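Local structure of trehalose-6-phosphate phosphatase (Cryptococcus neoformans, 5DX9) at residues Q10-Y15 / E299-E304; N103-L108 / L186-G191; E118-Y123 / D160-S165; N236-K241 / V261-R266; V270-V275 / T282-H287. The protein belongs to the trehalose-phosphatase family of the HAD clan, pairs a Rossmann-like core domain with a smaller cap domain, and carries a bound magnesium ion. All coordinates share one frame; numbering follows the deposited sequence.

Contact 1 of 5, residues Q10-Y15 / E299-E304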
# COMPACT_ATOMS: atom_id res chain seq x y z
N GLN A 10 21.55 1.67 10.50
CA GLN A 10 20.71 1.33 11.64
C GLN A 10 19.63 0.32 11.29
O GLN A 10 19.27 -0.53 12.11
CB GLN A 10 20.06 2.58 12.22
CG GLN A 10 19.06 2.28 13.31
CD GLN A 10 18.19 3.47 13.64
OE1 GLN A 10 18.54 4.62 13.35
NE2 GLN A 10 17.04 3.21 14.26
N PHE A 11 19.09 0.42 10.08
CA PHE A 11 18.06 -0.53 9.64
C PHE A 11 18.65 -1.92 9.43
O PHE A 11 18.03 -2.92 9.78
CB PHE A 11 17.38 -0.05 8.35
CG PHE A 11 16.40 -1.04 7.81
CD1 PHE A 11 15.21 -1.28 8.47
CD2 PHE A 11 16.67 -1.74 6.64
CE1 PHE A 11 14.30 -2.19 7.98
CE2 PHE A 11 15.76 -2.66 6.14
CZ PHE A 11 14.58 -2.88 6.81
N THR A 12 19.85 -1.97 8.86
CA THR A 12 20.53 -3.24 8.61
C THR A 12 20.72 -4.03 9.90
O THR A 12 20.42 -5.22 9.96
CB THR A 12 21.90 -3.02 7.96
OG1 THR A 12 21.73 -2.44 6.65
CG2 THR A 12 22.64 -4.34 7.83
N ASP A 13 21.20 -3.36 10.94
CA ASP A 13 21.47 -4.01 12.21
C ASP A 13 20.19 -4.47 12.89
O ASP A 13 20.14 -5.55 13.49
CB ASP A 13 22.27 -3.08 13.12
CG ASP A 13 23.72 -2.94 12.69
OD1 ASP A 13 24.33 -3.96 12.31
OD2 ASP A 13 24.25 -1.80 12.71
N ALA A 14 19.14 -3.66 12.78
CA ALA A 14 17.85 -4.03 13.34
C ALA A 14 17.28 -5.25 12.61
O ALA A 14 16.70 -6.14 13.22
CB ALA A 14 16.88 -2.87 13.27
N TYR A 15 17.48 -5.27 11.29
CA TYR A 15 17.00 -6.38 10.47
C TYR A 15 17.66 -7.69 10.88
O TYR A 15 17.02 -8.74 10.91
CB TYR A 15 17.27 -6.09 8.99
CG TYR A 15 16.78 -7.16 8.04
CD1 TYR A 15 15.58 -7.02 7.35
CD2 TYR A 15 17.53 -8.32 7.81
CE1 TYR A 15 15.13 -7.99 6.48
CE2 TYR A 15 17.08 -9.29 6.93
CZ TYR A 15 15.89 -9.12 6.27
OH TYR A 15 15.44 -10.09 5.40
N GLU A 299 19.14 -4.77 -1.38
CA GLU A 299 20.19 -5.52 -2.07
C GLU A 299 21.48 -5.49 -1.27
O GLU A 299 22.14 -6.51 -1.09
CB GLU A 299 20.43 -4.95 -3.47
CG GLU A 299 19.33 -5.28 -4.48
CD GLU A 299 19.66 -4.77 -5.86
OE1 GLU A 299 19.91 -3.55 -6.01
OE2 GLU A 299 19.66 -5.58 -6.81
N SER A 300 21.86 -4.30 -0.80
CA SER A 300 23.05 -4.16 0.03
C SER A 300 22.86 -4.93 1.33
O SER A 300 23.77 -5.61 1.80
CB SER A 300 23.34 -2.69 0.32
OG SER A 300 23.57 -1.97 -0.88
N LEU A 301 21.65 -4.82 1.88
CA LEU A 301 21.30 -5.53 3.11
C LEU A 301 21.41 -7.04 2.91
O LEU A 301 22.00 -7.74 3.74
CB LEU A 301 19.88 -5.15 3.54
CG LEU A 301 19.30 -5.89 4.76
CD1 LEU A 301 20.29 -5.84 5.91
CD2 LEU A 301 17.97 -5.28 5.18
N LEU A 302 20.84 -7.53 1.82
CA LEU A 302 20.86 -8.96 1.51
C LEU A 302 22.27 -9.50 1.36
O LEU A 302 22.60 -10.55 1.92
CB LEU A 302 20.05 -9.23 0.24
CG LEU A 302 18.53 -9.17 0.45
CD1 LEU A 302 17.80 -9.17 -0.88
CD2 LEU A 302 18.08 -10.33 1.32
N GLU A 303 23.11 -8.79 0.61
CA GLU A 303 24.50 -9.17 0.45
C GLU A 303 25.22 -9.30 1.80
O GLU A 303 25.97 -10.25 2.02
CB GLU A 303 25.24 -8.17 -0.43
CG GLU A 303 26.71 -8.06 -0.08
CD GLU A 303 27.61 -8.04 -1.30
OE1 GLU A 303 27.08 -8.00 -2.43
OE2 GLU A 303 28.85 -8.08 -1.13
N GLU A 304 24.97 -8.35 2.69
CA GLU A 304 25.59 -8.36 4.01
C GLU A 304 25.15 -9.57 4.82
O GLU A 304 25.91 -10.08 5.64
CB GLU A 304 25.27 -7.08 4.78
CG GLU A 304 25.78 -7.11 6.21
CD GLU A 304 25.70 -5.76 6.88
OE1 GLU A 304 25.82 -5.70 8.13
OE2 GLU A 304 25.53 -4.74 6.17

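Contact 2 of 5, residues N103-L108 / L186-G191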
# COMPACT_ATOMS: atom_id res chain seq x y z
N ASN A 103 -12.10 -10.89 -0.92
CA ASN A 103 -12.78 -9.63 -1.24
C ASN A 103 -13.20 -8.90 0.03
O ASN A 103 -14.12 -9.31 0.73
CB ASN A 103 -14.01 -9.88 -2.12
CG ASN A 103 -14.59 -8.59 -2.68
OD1 ASN A 103 -14.40 -7.50 -2.12
ND2 ASN A 103 -15.30 -8.70 -3.80
N MSE A 104 -12.52 -7.79 0.31
CA MSE A 104 -12.77 -6.99 1.50
C MSE A 104 -14.01 -6.10 1.33
O MSE A 104 -14.41 -5.39 2.25
CB MSE A 104 -11.55 -6.13 1.81
CG MSE A 104 -11.13 -6.10 3.28
SE MSE A 104 -10.56 -7.84 3.93
CE MSE A 104 -9.76 -8.53 2.29
N THR A 105 -14.62 -6.16 0.15
CA THR A 105 -15.67 -5.21 -0.21
C THR A 105 -17.07 -5.83 -0.31
O THR A 105 -18.04 -5.13 -0.59
CB THR A 105 -15.37 -4.54 -1.56
OG1 THR A 105 -15.45 -5.52 -2.61
CG2 THR A 105 -13.97 -3.93 -1.55
N GLU A 106 -17.17 -7.14 -0.07
CA GLU A 106 -18.44 -7.85 -0.22
C GLU A 106 -19.59 -7.19 0.52
O GLU A 106 -20.71 -7.14 0.02
CB GLU A 106 -18.29 -9.30 0.25
CG GLU A 106 -17.86 -10.27 -0.83
CD GLU A 106 -18.91 -11.33 -1.12
OE1 GLU A 106 -20.02 -11.23 -0.55
OE2 GLU A 106 -18.62 -12.26 -1.90
N ALA A 107 -19.31 -6.67 1.71
CA ALA A 107 -20.35 -6.08 2.55
C ALA A 107 -20.56 -4.59 2.28
O ALA A 107 -21.28 -3.91 3.01
CB ALA A 107 -20.02 -6.30 4.02
N LEU A 108 -19.93 -4.09 1.22
CA LEU A 108 -19.99 -2.66 0.91
C LEU A 108 -20.89 -2.37 -0.29
O LEU A 108 -21.06 -3.21 -1.17
CB LEU A 108 -18.58 -2.11 0.66
CG LEU A 108 -17.57 -2.31 1.79
CD1 LEU A 108 -16.18 -1.87 1.35
CD2 LEU A 108 -18.02 -1.56 3.03
N LEU A 186 -15.06 3.80 0.14
CA LEU A 186 -14.65 4.67 1.24
C LEU A 186 -14.07 3.90 2.41
O LEU A 186 -13.18 4.39 3.10
CB LEU A 186 -15.85 5.50 1.72
CG LEU A 186 -15.58 6.37 2.95
CD1 LEU A 186 -14.56 7.45 2.64
CD2 LEU A 186 -16.88 6.98 3.48
N ALA A 187 -14.56 2.68 2.62
CA ALA A 187 -14.27 1.94 3.85
C ALA A 187 -12.99 1.11 3.78
O ALA A 187 -12.64 0.43 4.75
CB ALA A 187 -15.46 1.05 4.20
N VAL A 188 -12.30 1.15 2.65
CA VAL A 188 -11.03 0.44 2.54
C VAL A 188 -9.88 1.39 2.22
O VAL A 188 -10.06 2.41 1.56
CB VAL A 188 -11.08 -0.65 1.45
CG1 VAL A 188 -12.24 -1.60 1.71
CG2 VAL A 188 -11.17 -0.02 0.07
N ASN A 189 -8.70 1.04 2.73
CA ASN A 189 -7.47 1.75 2.37
C ASN A 189 -6.26 0.90 2.72
O ASN A 189 -6.38 -0.13 3.39
CB ASN A 189 -7.39 3.11 3.06
CG ASN A 189 -7.47 3.02 4.57
OD1 ASN A 189 -6.52 2.62 5.24
ND2 ASN A 189 -8.62 3.41 5.13
N LYS A 190 -5.10 1.32 2.24
CA LYS A 190 -3.87 0.57 2.48
C LYS A 190 -3.53 0.51 3.97
O LYS A 190 -2.84 -0.41 4.41
CB LYS A 190 -2.72 1.20 1.71
CG LYS A 190 -2.89 1.17 0.20
CD LYS A 190 -1.84 2.05 -0.44
CE LYS A 190 -1.88 1.96 -1.96
NZ LYS A 190 -1.02 2.99 -2.61
N GLY A 191 -4.03 1.48 4.73
CA GLY A 191 -3.78 1.53 6.16
C GLY A 191 -4.45 0.39 6.91
O GLY A 191 -3.86 -0.18 7.83

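Contact 3 of 5, residues E118-Y123 / D160-S165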
# COMPACT_ATOMS: atom_id res chain seq x y z
N GLU A 118 -19.15 5.96 -16.11
CA GLU A 118 -19.80 6.83 -17.08
C GLU A 118 -19.11 8.19 -17.13
O GLU A 118 -18.89 8.75 -18.21
CB GLU A 118 -21.28 7.00 -16.75
CG GLU A 118 -22.03 7.95 -17.68
CD GLU A 118 -23.45 8.23 -17.23
OE1 GLU A 118 -24.19 8.89 -17.98
OE2 GLU A 118 -23.82 7.80 -16.12
N ILE A 119 -18.75 8.71 -15.96
CA ILE A 119 -18.08 10.00 -15.89
C ILE A 119 -16.70 9.95 -16.55
O ILE A 119 -16.33 10.83 -17.32
CB ILE A 119 -17.94 10.47 -14.43
CG1 ILE A 119 -19.31 10.81 -13.85
CG2 ILE A 119 -17.02 11.68 -14.35
CD1 ILE A 119 -19.27 11.24 -12.39
N PHE A 120 -15.95 8.90 -16.25
CA PHE A 120 -14.59 8.76 -16.77
C PHE A 120 -14.61 8.46 -18.27
O PHE A 120 -13.71 8.88 -19.00
CB PHE A 120 -13.83 7.67 -16.02
CG PHE A 120 -13.33 8.10 -14.67
CD1 PHE A 120 -13.26 9.45 -14.34
CD2 PHE A 120 -12.91 7.17 -13.73
CE1 PHE A 120 -12.80 9.85 -13.10
CE2 PHE A 120 -12.45 7.56 -12.49
CZ PHE A 120 -12.39 8.90 -12.17
N LYS A 121 -15.62 7.73 -18.72
CA LYS A 121 -15.80 7.49 -20.15
C LYS A 121 -16.05 8.80 -20.86
O LYS A 121 -15.53 9.05 -21.94
CB LYS A 121 -16.95 6.52 -20.41
CG LYS A 121 -16.57 5.05 -20.34
CD LYS A 121 -17.76 4.18 -20.72
CE LYS A 121 -17.42 2.70 -20.63
NZ LYS A 121 -18.64 1.86 -20.84
N TYR A 122 -16.88 9.64 -20.23
CA TYR A 122 -17.17 10.96 -20.75
C TYR A 122 -15.89 11.73 -21.01
O TYR A 122 -15.70 12.30 -22.09
CB TYR A 122 -18.06 11.73 -19.78
CG TYR A 122 -18.27 13.18 -20.16
CD1 TYR A 122 -19.38 13.57 -20.90
CD2 TYR A 122 -17.36 14.16 -19.79
CE1 TYR A 122 -19.58 14.88 -21.25
CE2 TYR A 122 -17.55 15.48 -20.15
CZ TYR A 122 -18.66 15.84 -20.88
OH TYR A 122 -18.86 17.15 -21.23
N TYR A 123 -15.00 11.73 -20.03
CA TYR A 123 -13.77 12.51 -20.11
C TYR A 123 -12.70 11.81 -20.93
O TYR A 123 -11.82 12.47 -21.48
CB TYR A 123 -13.24 12.82 -18.71
CG TYR A 123 -14.03 13.92 -18.04
CD1 TYR A 123 -13.75 15.25 -18.30
CD2 TYR A 123 -15.06 13.62 -17.17
CE1 TYR A 123 -14.47 16.26 -17.69
CE2 TYR A 123 -15.80 14.62 -16.57
CZ TYR A 123 -15.50 15.94 -16.83
OH TYR A 123 -16.22 16.94 -16.23
N ASP A 160 -13.84 18.11 -9.89
CA ASP A 160 -14.90 18.98 -9.40
C ASP A 160 -16.27 18.32 -9.53
O ASP A 160 -17.11 18.46 -8.65
CB ASP A 160 -14.89 20.32 -10.13
CG ASP A 160 -13.69 21.17 -9.77
OD1 ASP A 160 -13.63 22.34 -10.21
OD2 ASP A 160 -12.82 20.67 -9.02
N LEU A 161 -16.49 17.61 -10.63
CA LEU A 161 -17.75 16.91 -10.83
C LEU A 161 -17.92 15.76 -9.84
O LEU A 161 -18.98 15.59 -9.25
CB LEU A 161 -17.87 16.38 -12.26
CG LEU A 161 -19.16 15.59 -12.50
CD1 LEU A 161 -20.36 16.52 -12.53
CD2 LEU A 161 -19.09 14.73 -13.76
N LEU A 162 -16.86 14.97 -9.67
CA LEU A 162 -16.89 13.85 -8.74
C LEU A 162 -17.10 14.31 -7.31
O LEU A 162 -17.87 13.71 -6.56
CB LEU A 162 -15.60 13.03 -8.85
CG LEU A 162 -15.45 12.16 -10.11
CD1 LEU A 162 -14.08 11.50 -10.13
CD2 LEU A 162 -16.55 11.12 -10.19
N GLU A 163 -16.41 15.39 -6.93
CA GLU A 163 -16.47 15.89 -5.56
C GLU A 163 -17.79 16.58 -5.24
O GLU A 163 -18.32 16.44 -4.13
CB GLU A 163 -15.31 16.86 -5.29
CG GLU A 163 -13.97 16.18 -5.04
CD GLU A 163 -13.99 15.28 -3.82
OE1 GLU A 163 -14.98 15.32 -3.07
OE2 GLU A 163 -13.00 14.54 -3.61
N SER A 164 -18.31 17.34 -6.20
CA SER A 164 -19.49 18.16 -5.95
C SER A 164 -20.80 17.37 -6.03
O SER A 164 -21.72 17.63 -5.25
CB SER A 164 -19.54 19.33 -6.93
OG SER A 164 -19.80 18.89 -8.26
N SER A 165 -20.89 16.43 -6.96
CA SER A 165 -22.18 15.79 -7.23
C SER A 165 -22.25 14.30 -6.87
O SER A 165 -23.34 13.75 -6.78
CB SER A 165 -22.55 15.96 -8.71
OG SER A 165 -21.86 15.03 -9.53

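Contact 4 of 5, residues N236-K241 / V261-R266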
# COMPACT_ATOMS: atom_id res chain seq x y z
N ASN A 236 4.88 -0.36 29.34
CA ASN A 236 3.46 -0.67 29.15
C ASN A 236 3.21 -1.55 27.94
O ASN A 236 3.93 -1.45 26.94
CB ASN A 236 2.65 0.61 29.03
CG ASN A 236 2.69 1.44 30.29
OD1 ASN A 236 2.72 0.91 31.40
ND2 ASN A 236 2.72 2.76 30.13
N PRO A 237 2.20 -2.42 28.02
CA PRO A 237 1.80 -3.28 26.90
C PRO A 237 1.08 -2.49 25.82
O PRO A 237 0.19 -1.70 26.13
CB PRO A 237 0.85 -4.30 27.55
CG PRO A 237 0.99 -4.11 29.04
CD PRO A 237 1.38 -2.68 29.22
N VAL A 238 1.48 -2.68 24.56
CA VAL A 238 0.74 -2.09 23.45
C VAL A 238 -0.31 -3.08 22.97
O VAL A 238 0.00 -4.07 22.32
CB VAL A 238 1.66 -1.69 22.29
CG1 VAL A 238 2.61 -2.82 21.95
CG2 VAL A 238 0.84 -1.28 21.08
N VAL A 239 -1.57 -2.81 23.32
CA VAL A 239 -2.66 -3.71 22.99
C VAL A 239 -3.40 -3.24 21.74
O VAL A 239 -3.58 -2.04 21.53
CB VAL A 239 -3.66 -3.82 24.16
CG1 VAL A 239 -4.87 -4.65 23.75
CG2 VAL A 239 -2.98 -4.41 25.38
N MSE A 240 -3.82 -4.19 20.91
CA MSE A 240 -4.53 -3.86 19.69
C MSE A 240 -5.83 -4.65 19.54
O MSE A 240 -5.82 -5.88 19.57
CB MSE A 240 -3.64 -4.11 18.48
CG MSE A 240 -4.27 -3.70 17.17
SE MSE A 240 -3.23 -4.24 15.62
CE MSE A 240 -4.42 -3.54 14.25
N LYS A 241 -6.94 -3.94 19.39
CA LYS A 241 -8.22 -4.57 19.10
C LYS A 241 -8.23 -5.12 17.68
O LYS A 241 -7.47 -4.66 16.83
CB LYS A 241 -9.39 -3.59 19.28
CG LYS A 241 -9.48 -2.92 20.64
CD LYS A 241 -10.81 -2.20 20.80
CE LYS A 241 -10.85 -1.28 22.01
NZ LYS A 241 -10.30 0.07 21.70
N VAL A 261 -4.93 -8.28 21.10
CA VAL A 261 -3.58 -8.83 21.07
C VAL A 261 -2.55 -7.84 21.61
O VAL A 261 -2.72 -6.63 21.48
CB VAL A 261 -3.17 -9.26 19.65
CG1 VAL A 261 -2.75 -8.06 18.84
CG2 VAL A 261 -2.05 -10.28 19.71
N GLU A 262 -1.50 -8.36 22.22
CA GLU A 262 -0.37 -7.54 22.63
C GLU A 262 0.69 -7.53 21.54
O GLU A 262 1.22 -8.58 21.17
CB GLU A 262 0.24 -8.05 23.94
CG GLU A 262 -0.28 -7.36 25.18
CD GLU A 262 0.53 -7.71 26.42
OE1 GLU A 262 -0.07 -7.76 27.51
OE2 GLU A 262 1.75 -7.92 26.29
N LEU A 263 0.99 -6.35 21.01
CA LEU A 263 1.98 -6.22 19.95
C LEU A 263 3.40 -6.20 20.51
O LEU A 263 3.66 -5.62 21.56
CB LEU A 263 1.73 -4.96 19.13
CG LEU A 263 0.39 -4.88 18.41
CD1 LEU A 263 0.32 -3.62 17.54
CD2 LEU A 263 0.15 -6.13 17.57
N THR A 264 4.31 -6.85 19.80
CA THR A 264 5.72 -6.87 20.19
C THR A 264 6.43 -5.62 19.69
O THR A 264 7.37 -5.13 20.32
CB THR A 264 6.44 -8.11 19.64
OG1 THR A 264 5.82 -9.29 20.17
CG2 THR A 264 7.91 -8.10 20.02
N ILE A 265 5.95 -5.09 18.57
CA ILE A 265 6.60 -3.96 17.91
C ILE A 265 6.64 -2.71 18.78
O ILE A 265 5.67 -2.39 19.47
CB ILE A 265 5.89 -3.62 16.58
CG1 ILE A 265 6.71 -2.60 15.79
CG2 ILE A 265 4.48 -3.10 16.84
CD1 ILE A 265 8.06 -3.12 15.37
N ARG A 266 7.78 -2.03 18.76
CA ARG A 266 7.91 -0.71 19.37
C ARG A 266 8.38 0.29 18.32
O ARG A 266 9.00 -0.10 17.32
CB ARG A 266 8.89 -0.75 20.56
CG ARG A 266 8.34 -1.45 21.79
CD ARG A 266 7.05 -0.80 22.25
NE ARG A 266 6.46 -1.48 23.40
CZ ARG A 266 5.75 -2.60 23.33
NH1 ARG A 266 5.54 -3.18 22.15
NH2 ARG A 266 5.24 -3.14 24.43

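Contact 5 of 5, residues V270-V275 / T282-H287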
# COMPACT_ATOMS: atom_id res chain seq x y z
N VAL A 270 9.97 0.43 13.92
CA VAL A 270 9.18 0.74 12.73
C VAL A 270 9.94 1.67 11.79
O VAL A 270 10.31 2.78 12.17
CB VAL A 270 7.82 1.39 13.09
CG1 VAL A 270 7.04 1.74 11.83
CG2 VAL A 270 7.01 0.47 13.99
N PHE A 271 10.17 1.21 10.57
CA PHE A 271 10.85 2.01 9.57
C PHE A 271 9.91 2.41 8.43
O PHE A 271 9.93 1.80 7.36
CB PHE A 271 12.07 1.26 9.03
CG PHE A 271 13.17 1.09 10.04
CD1 PHE A 271 14.27 1.93 10.03
CD2 PHE A 271 13.09 0.10 11.02
CE1 PHE A 271 15.28 1.78 10.97
CE2 PHE A 271 14.10 -0.05 11.95
CZ PHE A 271 15.19 0.79 11.93
N ALA A 272 9.10 3.43 8.68
CA ALA A 272 8.17 3.93 7.67
C ALA A 272 8.89 4.87 6.72
O ALA A 272 9.37 5.93 7.11
CB ALA A 272 6.99 4.63 8.33
N THR A 273 8.95 4.47 5.45
CA THR A 273 9.74 5.18 4.46
C THR A 273 8.90 5.65 3.28
O THR A 273 8.29 4.84 2.57
CB THR A 273 10.90 4.30 3.95
OG1 THR A 273 11.66 3.81 5.07
CG2 THR A 273 11.82 5.10 3.05
N THR A 274 8.87 6.96 3.06
CA THR A 274 8.25 7.50 1.87
C THR A 274 9.28 7.61 0.76
O THR A 274 10.47 7.74 1.03
CB THR A 274 7.62 8.88 2.11
OG1 THR A 274 6.82 9.25 0.98
CG2 THR A 274 8.70 9.94 2.34
N VAL A 275 8.82 7.52 -0.49
CA VAL A 275 9.69 7.79 -1.63
C VAL A 275 9.44 9.21 -2.12
O VAL A 275 8.32 9.57 -2.50
CB VAL A 275 9.47 6.79 -2.77
CG1 VAL A 275 10.46 7.06 -3.90
CG2 VAL A 275 9.63 5.36 -2.27
N THR A 282 5.31 14.28 5.29
CA THR A 282 4.87 12.90 5.32
C THR A 282 4.72 12.41 6.76
O THR A 282 5.28 13.00 7.68
CB THR A 282 5.87 12.00 4.55
OG1 THR A 282 5.45 10.63 4.60
CG2 THR A 282 7.26 12.12 5.15
N LEU A 283 3.97 11.33 6.95
CA LEU A 283 3.84 10.70 8.26
C LEU A 283 4.87 9.58 8.41
O LEU A 283 4.96 8.95 9.47
CB LEU A 283 2.43 10.17 8.47
CG LEU A 283 1.34 11.22 8.63
CD1 LEU A 283 -0.04 10.58 8.64
CD2 LEU A 283 1.56 12.03 9.90
N ALA A 284 5.62 9.33 7.35
CA ALA A 284 6.73 8.38 7.41
C ALA A 284 7.84 8.96 8.28
O ALA A 284 7.93 10.17 8.46
CB ALA A 284 7.25 8.06 6.02
N GLY A 285 8.68 8.09 8.83
CA GLY A 285 9.79 8.54 9.64
C GLY A 285 11.03 8.78 8.81
O GLY A 285 11.95 9.49 9.24
N TRP A 286 11.07 8.20 7.61
CA TRP A 286 12.24 8.27 6.74
C TRP A 286 11.86 8.54 5.28
O TRP A 286 10.68 8.56 4.92
CB TRP A 286 13.04 6.97 6.79
CG TRP A 286 13.36 6.50 8.17
CD1 TRP A 286 12.61 5.65 8.94
CD2 TRP A 286 14.52 6.83 8.94
NE1 TRP A 286 13.23 5.45 10.15
CE2 TRP A 286 14.40 6.15 10.17
CE3 TRP A 286 15.63 7.63 8.71
CZ2 TRP A 286 15.36 6.26 11.17
CZ3 TRP A 286 16.59 7.74 9.71
CH2 TRP A 286 16.45 7.06 10.92
N HIS A 287 12.88 8.74 4.44
CA HIS A 287 12.66 8.85 3.01
C HIS A 287 13.79 8.24 2.21
O HIS A 287 14.90 8.04 2.71
CB HIS A 287 12.48 10.31 2.58
CG HIS A 287 13.77 11.06 2.42
ND1 HIS A 287 14.31 11.84 3.42
CD2 HIS A 287 14.63 11.14 1.38
CE1 HIS A 287 15.44 12.37 3.00
NE2 HIS A 287 15.66 11.97 1.77
O HOH W 1 12.46 4.23 12.84

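Contact 1 of 5, residues Q10-Y15 / E299-E304
F11 brings CE2 of its ring to within 3.6 Å of L301 CD2 where helix 8-17 packs against helix 291-306, the last helix of the chain, in the Rossmann-like HAD core. The axes of the two short segments approach to 10.5 Å and are inclined by 46°. The side chains of F11 and L301 meet at roughly a right angle. F11 also packs on F208 and, edge-to-face, on F271 of the central sheet, so a large apolar ring suits a place shared by sheet and helices.

T12 marks the nearest backbone approach, its CA lying 6.0 Å from L301 CA, and a small side chain is what such a place needs. With OG1 on the backbone-N side (chi1 -65°), the hydroxyl bonds to T8 O one turn earlier, while the methyl CG2 is left to meet the other helix. CG2 presses on L301 CD1 at 3.4 Å, tighter than usual for two carbons. The extended E304 comes from the opposite direction, its OE2 3.4 Å from T12 CG2, and OE1 has a long, weak ion pair with K16.

Y15 completes the pocket for the branched leucine, its OH held by N60 and its ring in a cation-pi contact with R21. L301 CD2 sits over one face of the Y15 ring in a CH-pi contact, 3.8 Å from the ring centroid and 22° off its normal.

Contact 2 of 5, residues N103-L108 / L186-G191
The backbones of L108 and A187 keep well apart, with 7.9 Å between their CA atoms and 7.7 Å between those of M104 and V188, and no hydrogen bond joins the segments. L108 does most of the touching: its CD2 lies 3.8 Å from A187 CB, and its CD1 4.0 Å from V188 CG1. CD2 touches A187 alone, while CD1 lies between A187 and V188, so a branched leucine suits the place. The small A187 leaves room for it, while V188, with CG1 on the backbone-N side (chi1 -55°), turns that methyl to L108.

Segment 103-108 leads from the central sheet to helix 112-125, and segment 186-191 from strand 180-185 to helix 190-200, consistent with the two linkers between core and cap of a HAD protein, here lying side by side. A type I turn from T105 to L108, closed by L108 N to T105 O at 2.8 Å, presents L108 to its partners. In segment 186-191, N189 is the N-cap of helix 190-200; its OD1 accepts a weak bond from G191 N and another from E192 N. Next to it, K190 reaches the ligand pocket, its NZ forming salt bridges with D216 and O3P of bound 6-O-phosphono-alpha-D-glucopyranose.

Contact 3 of 5, residues E118-Y123 / D160-S165
An antiparallel helix pair of the cap domain meets through I119 and F120 of helix 112-125 and L161 and L162 of helix 148-166. The axes of the short segments lie 11.6 Å apart with 154° between their directions, a spacing bridged by bulky aliphatic and aromatic side chains and without any hydrogen bond across. I119 is central: CG2 meets L161 CD2 at 3.7 Å, the two side chains reaching toward each other tip to tip. The longer branch, placed on the backbone-N side (chi1 -68°), touches both leucines as it slides past L162, its CD1 coming closest to L162 CD2 at 3.5 Å.

The other methyl of L162, CD1, turns to the ring of F120 and lies 3.6 Å from its CE1, the two side chains crossing at about a right angle. Both residues also reach the four-stranded antiparallel sheet of the cap: F120 packs on I139, W141, L181 and V183, and L162 on V183, so large apolar groups belong here between helices and sheet. Y123 lies farther along its helix, with L161 CD2 at the edge of its ring, 4.3 Å from CE2.

S164 and S165 lie in the wider, pi-type turn at 162-165. S164 OG donates to D160 O at 2.8 Å, and S165 OG to L161 O at 2.9 Å. Each carbonyl also accepts the backbone N-H of the same serine, and in both cases hydroxyl and N-H arrive from opposite faces of the carbonyl plane. The short serine side chain folds back easily onto its own helix, giving each of these oxygens two donors.

Contact 4 of 5, residues N236-K241 / V261-R266
M240 and V261 form a hydrogen-bonded pair of a two-stranded antiparallel ribbon, with M240 N donating to V261 O at 2.7 Å and V261 N to M240 O at 3.0 Å. Farther along, L263 N gives V238 O a nearly straight bond of 2.8 Å, its N-H...O angle being 166°. Between these bonds V239 and E262 are a non-hydrogen-bonded pair, their CA atoms 4.5 Å apart.

R266 bends at chi2 (-57°) and folds back over the ribbon. Its NH1 binds two carbonyls of its own segment, L263 O and I265 O, both close to the guanidinium plane, which should fix how the group is turned. NH2 reaches across to N236 O in a weak bond, and V238 lies over one face of the guanidinium. Arginine suits this bend by offering several N-H groups to backbone oxygens.

V239 and E262 point to the exposed face, where P237 runs alongside E262 and sets CB 3.6 Å from E262 OE1. The face bearing V238, M240, V261 and L263 is apolar, and helix 190-200 meets it through Y199 and R195. There V238 CG1 touches L263 CB at 3.6 Å, and the extended selenomethionine M240 places its SE 4.1 Å from L263 CD1.

Contact 5 of 5, residues V270-V275 / T282-H287
A272 O receives two successive backbone N-H groups from the other segment: W286 N at 2.9 Å, nearly in line with the carbonyl, and G285 N at 2.8 Å in a weak, bent bond. From here the strands run parallel, T273 paired with W286 and T274 with H287, and T274 N returns a bond of 3.0 Å to W286 O. Unusually for parallel neighbours, no helix lies in the short connection between them.

A water accepts from W286 NE1, in the plane of the indole, and donates to V270 O at 2.7 Å, satisfying the polar edge of the ring. F271 runs beside W286 with planes only 16° apart, but the rings, slid apart, barely overlap. The small A284 suits the turn, its CB 3.2 Å from A272 O; T282 suits it by its hydroxyl, OG1 accepting from A284 N at 3.0 Å, an ST turn. T282 OG1 also bonds to E217, and T274 OG1 to K280.

Strand 286-288 is an outermost strand of the central HAD sheet, while strand 270-275 has strand 206-211 as its other neighbour. F220 of helix 217-225 covers T274, T282 and A284, and helix 8-17 packs on F271, its Q10 also touching W286.

How the contacts relate
Contacts 1 and 5 form one continuous piece of the core: F11 CD1 lies 3.5 Å from F271 CG, and helix 291-306 follows strand 286-288 in the chain. Contact 4 touches contact 5 alone, through I265 CG1, 3.6 Å from V270 CG2; its nearest atoms stay about 9 Å from contact 1. Contact 3 lies in the cap, its centre about 46 Å from that of contact 1, and contact 2 closes the chain loop that contains it. K190 of contact 2 binds 6-O-phosphono-alpha-D-glucopyranose directly, whereas the side chain of F120 in contact 3 is about 9 Å from it. From contact 5, the T274 side chain lies about 9 Å from the magnesium ion.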